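Oxysterol-binding protein homolog 3 (Saccharomyces cerevisiae, PDB 4IC4) transfers lipids between membranes in a phosphoinositide-coupled manner, carrying them in a hydrophobic pocket of its OSBP-related domain, and helps maintain intracellular sterol distribution. Local coordinates at residues E178-G183 with Q200-L205. Residues are numbered along the deposited sequence; the frame is centred on the assembly and turned at random.
Sequences ELNNEG and QPTTIL
Leu179 and Thr203 form the hydrogen-bonded antiparallel pair that joins strand 177-189 to strand 203-206 in the barrel wall of the OSBP-related domain, and they illustrate how water continues a seam where direct pairing stops. Leu179 N donates to Thr203 O at 2.8 Å, and Thr203 N returns a nearly straight bond (177°) to Leu179 O in the carbonyl plane. On the face of this pair, Leu179 CB rests against Thr203 OG1, while Leu179 CD1 reaches diagonally across the seam to Leu205 CB at 3.9 Å. Met215 of the next strand, 214-225, touches all three side chains, and Leu179 lies about 8 Å, side chain to side chain, from Lys118 of the phosphatidylinositol 4-phosphate site.

The other face carries Glu178, whose extended chain, with CG anti to the backbone N (chi1 180°), lays Glu178 CG against Thr202 CG2. Ile204 CD1 sits 3.5 Å from Glu178 CA. Beside them the amide of Asn180 comes up to the Thr202 side chain, touching both its hydroxyl and its methyl. Were Asn180 an alanine, Thr202 would probably lose this polar neighbour and a gap open beside its side chain.

Toward Gln200 the backbones separate, and three waters fill the seam. One accepts from Asn181 N and donates to Gln200 O; another weakly takes the same N-H and donates to Pro201 O. The side chains of Asn181 and Gln200 run alongside each other, amide planes 25° apart. The third water accepts from Gln200 N and donates to Asn181 O at 2.7 Å and Gly183 O at 2.6 Å.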
ATOM      1  N   GLU A 178       9.610 -14.309   1.627  1.00 24.76           N
ATOM      2  CA  GLU A 178       8.827 -13.689   2.681  1.00 24.84           C
ATOM      3  C   GLU A 178       8.776 -12.187   2.454  1.00 23.34           C
ATOM      4  O   GLU A 178       9.812 -11.536   2.323  1.00 22.40           O
ATOM      5  CB  GLU A 178       9.451 -13.970   4.047  1.00 26.90           C
ATOM      6  CG  GLU A 178       8.686 -13.343   5.200  1.00 30.94           C
ATOM      7  CD  GLU A 178       9.384 -13.506   6.535  1.00 32.71           C
ATOM      8  OE1 GLU A 178       8.812 -13.075   7.558  1.00 34.99           O
ATOM      9  OE2 GLU A 178      10.503 -14.060   6.563  1.00 35.64           O
ATOM     10  N   LEU A 179       7.565 -11.644   2.406  1.00 20.46           N
ATOM     11  CA  LEU A 179       7.381 -10.213   2.206  1.00 19.96           C
ATOM     12  C   LEU A 179       6.821  -9.595   3.476  1.00 18.91           C
ATOM     13  O   LEU A 179       5.879 -10.121   4.074  1.00 19.79           O
ATOM     14  CB  LEU A 179       6.415  -9.946   1.050  1.00 20.72           C
ATOM     15  CG  LEU A 179       6.779 -10.451  -0.347  1.00 22.78           C
ATOM     16  CD1 LEU A 179       6.719 -11.964  -0.380  1.00 26.56           C
ATOM     17  CD2 LEU A 179       5.809  -9.870  -1.364  1.00 25.38           C
ATOM     18  N   ASN A 180       7.413  -8.483   3.894  1.00 16.62           N
ATOM     19  CA  ASN A 180       6.956  -7.790   5.088  1.00 17.20           C
ATOM     20  C   ASN A 180       7.039  -6.289   4.908  1.00 15.03           C
ATOM     21  O   ASN A 180       7.825  -5.783   4.108  1.00 16.20           O
ATOM     22  CB  ASN A 180       7.799  -8.167   6.311  1.00 20.10           C
ATOM     23  CG  ASN A 180       7.591  -9.602   6.751  1.00 21.55           C
ATOM     24  OD1 ASN A 180       8.192 -10.524   6.207  1.00 25.03           O
ATOM     25  ND2 ASN A 180       6.728  -9.795   7.740  1.00 24.46           N
ATOM     26  N   ASN A 181       6.196  -5.585   5.649  1.00 12.75           N
ATOM     27  CA  ASN A 181       6.197  -4.132   5.657  1.00 13.41           C
ATOM     28  C   ASN A 181       6.578  -3.831   7.097  1.00 12.09           C
ATOM     29  O   ASN A 181       5.777  -4.044   8.009  1.00 13.14           O
ATOM     30  CB  ASN A 181       4.806  -3.569   5.358  1.00 13.23           C
ATOM     31  CG  ASN A 181       4.604  -3.239   3.888  1.00 15.50           C
ATOM     32  OD1 ASN A 181       3.486  -2.959   3.460  1.00 19.38           O
ATOM     33  ND2 ASN A 181       5.683  -3.259   3.113  1.00 12.76           N
ATOM     34  N   GLU A 182       7.807  -3.373   7.308  1.00 11.25           N
ATOM     35  CA  GLU A 182       8.269  -3.062   8.653  1.00 11.88           C
ATOM     36  C   GLU A 182       7.783  -1.675   9.037  1.00 11.20           C
ATOM     37  O   GLU A 182       8.099  -0.684   8.374  1.00 11.44           O
ATOM     38  CB  GLU A 182       9.798  -3.124   8.723  1.00 13.66           C
ATOM     39  CG  GLU A 182      10.377  -4.427   8.191  1.00 15.85           C
ATOM     40  CD  GLU A 182      11.888  -4.518   8.346  1.00 18.48           C
ATOM     41  OE1 GLU A 182      12.565  -3.469   8.319  1.00 19.43           O
ATOM     42  OE2 GLU A 182      12.401  -5.652   8.476  1.00 24.11           O
ATOM     43  N   GLY A 183       7.013  -1.608  10.114  1.00 11.13           N
ATOM     44  CA  GLY A 183       6.489  -0.334  10.557  1.00 10.74           C
ATOM     45  C   GLY A 183       5.109  -0.511  11.145  1.00 11.56           C
ATOM     46  O   GLY A 183       4.343  -1.383  10.725  1.00 12.60           O
ATOM     47  N   GLN A 200       1.503  -4.788   9.651  1.00 11.73           N
ATOM     48  CA  GLN A 200       0.874  -5.631   8.645  1.00 13.15           C
ATOM     49  C   GLN A 200       1.425  -7.049   8.697  1.00 13.37           C
ATOM     50  O   GLN A 200       2.612  -7.257   8.938  1.00 15.36           O
ATOM     51  CB  GLN A 200       1.046  -5.023   7.249  1.00 12.94           C
ATOM     52  CG  GLN A 200       0.090  -3.861   7.017  1.00 14.34           C
ATOM     53  CD  GLN A 200       0.072  -3.360   5.588  1.00 18.10           C
ATOM     54  OE1 GLN A 200      -0.822  -2.601   5.203  1.00 21.00           O
ATOM     55  NE2 GLN A 200       1.054  -3.770   4.797  1.00 19.98           N
ATOM     56  N   PRO A 201       0.560  -8.046   8.478  1.00 15.05           N
ATOM     57  CA  PRO A 201       0.983  -9.447   8.511  1.00 16.12           C
ATOM     58  C   PRO A 201       1.985  -9.822   7.431  1.00 16.13           C
ATOM     59  O   PRO A 201       2.077  -9.172   6.391  1.00 17.65           O
ATOM     60  CB  PRO A 201      -0.330 -10.205   8.362  1.00 15.51           C
ATOM     61  CG  PRO A 201      -1.122  -9.302   7.483  1.00 15.54           C
ATOM     62  CD  PRO A 201      -0.857  -7.939   8.092  1.00 15.81           C
ATOM     63  N   THR A 202       2.732 -10.884   7.703  1.00 17.29           N
ATOM     64  CA  THR A 202       3.725 -11.398   6.778  1.00 17.69           C
ATOM     65  C   THR A 202       3.001 -12.124   5.652  1.00 16.63           C
ATOM     66  O   THR A 202       1.986 -12.779   5.884  1.00 15.60           O
ATOM     67  CB  THR A 202       4.653 -12.417   7.478  1.00 18.46           C
ATOM     68  OG1 THR A 202       5.290 -11.795   8.602  1.00 20.39           O
ATOM     69  CG2 THR A 202       5.707 -12.935   6.514  1.00 19.87           C
ATOM     70  N   THR A 203       3.511 -11.989   4.434  1.00 15.63           N
ATOM     71  CA  THR A 203       2.930 -12.679   3.291  1.00 15.39           C
ATOM     72  C   THR A 203       4.054 -13.454   2.618  1.00 16.25           C
ATOM     73  O   THR A 203       5.229 -13.147   2.815  1.00 16.44           O
ATOM     74  CB  THR A 203       2.303 -11.705   2.269  1.00 16.53           C
ATOM     75  OG1 THR A 203       3.286 -10.761   1.830  1.00 18.21           O
ATOM     76  CG2 THR A 203       1.126 -10.971   2.891  1.00 16.01           C
ATOM     77  N   ILE A 204       3.693 -14.459   1.831  1.00 16.59           N
ATOM     78  CA  ILE A 204       4.684 -15.270   1.138  1.00 18.07           C
ATOM     79  C   ILE A 204       4.339 -15.416  -0.339  1.00 17.55           C
ATOM     80  O   ILE A 204       3.188 -15.660  -0.694  1.00 16.95           O
ATOM     81  CB  ILE A 204       4.777 -16.688   1.754  1.00 19.83           C
ATOM     82  CG1 ILE A 204       5.069 -16.595   3.255  1.00 22.03           C
ATOM     83  CG2 ILE A 204       5.859 -17.491   1.047  1.00 20.46           C
ATOM     84  CD1 ILE A 204       6.419 -15.999   3.597  1.00 22.51           C
ATOM     85  N   LEU A 205       5.345 -15.257  -1.193  1.00 18.33           N
ATOM     86  CA  LEU A 205       5.164 -15.396  -2.635  1.00 20.58           C
ATOM     87  C   LEU A 205       5.613 -16.810  -3.000  1.00 22.20           C
ATOM     88  O   LEU A 205       6.782 -17.154  -2.826  1.00 23.02           O
ATOM     89  CB  LEU A 205       6.017 -14.363  -3.379  1.00 22.46           C
ATOM     90  CG  LEU A 205       5.990 -14.375  -4.909  1.00 24.35           C
ATOM     91  CD1 LEU A 205       4.565 -14.199  -5.409  1.00 24.46           C
ATOM     92  CD2 LEU A 205       6.883 -13.260  -5.436  1.00 25.28           C
TER
HETATM   93  O   HOH W   1       3.504  -2.848   8.689  1.00 11.63           O
HETATM   94  O   HOH W   2       5.054  -7.173   7.930  1.00 19.02           O
HETATM   95  O   HOH W   3       3.664  -6.905   5.258  1.00 27.09           O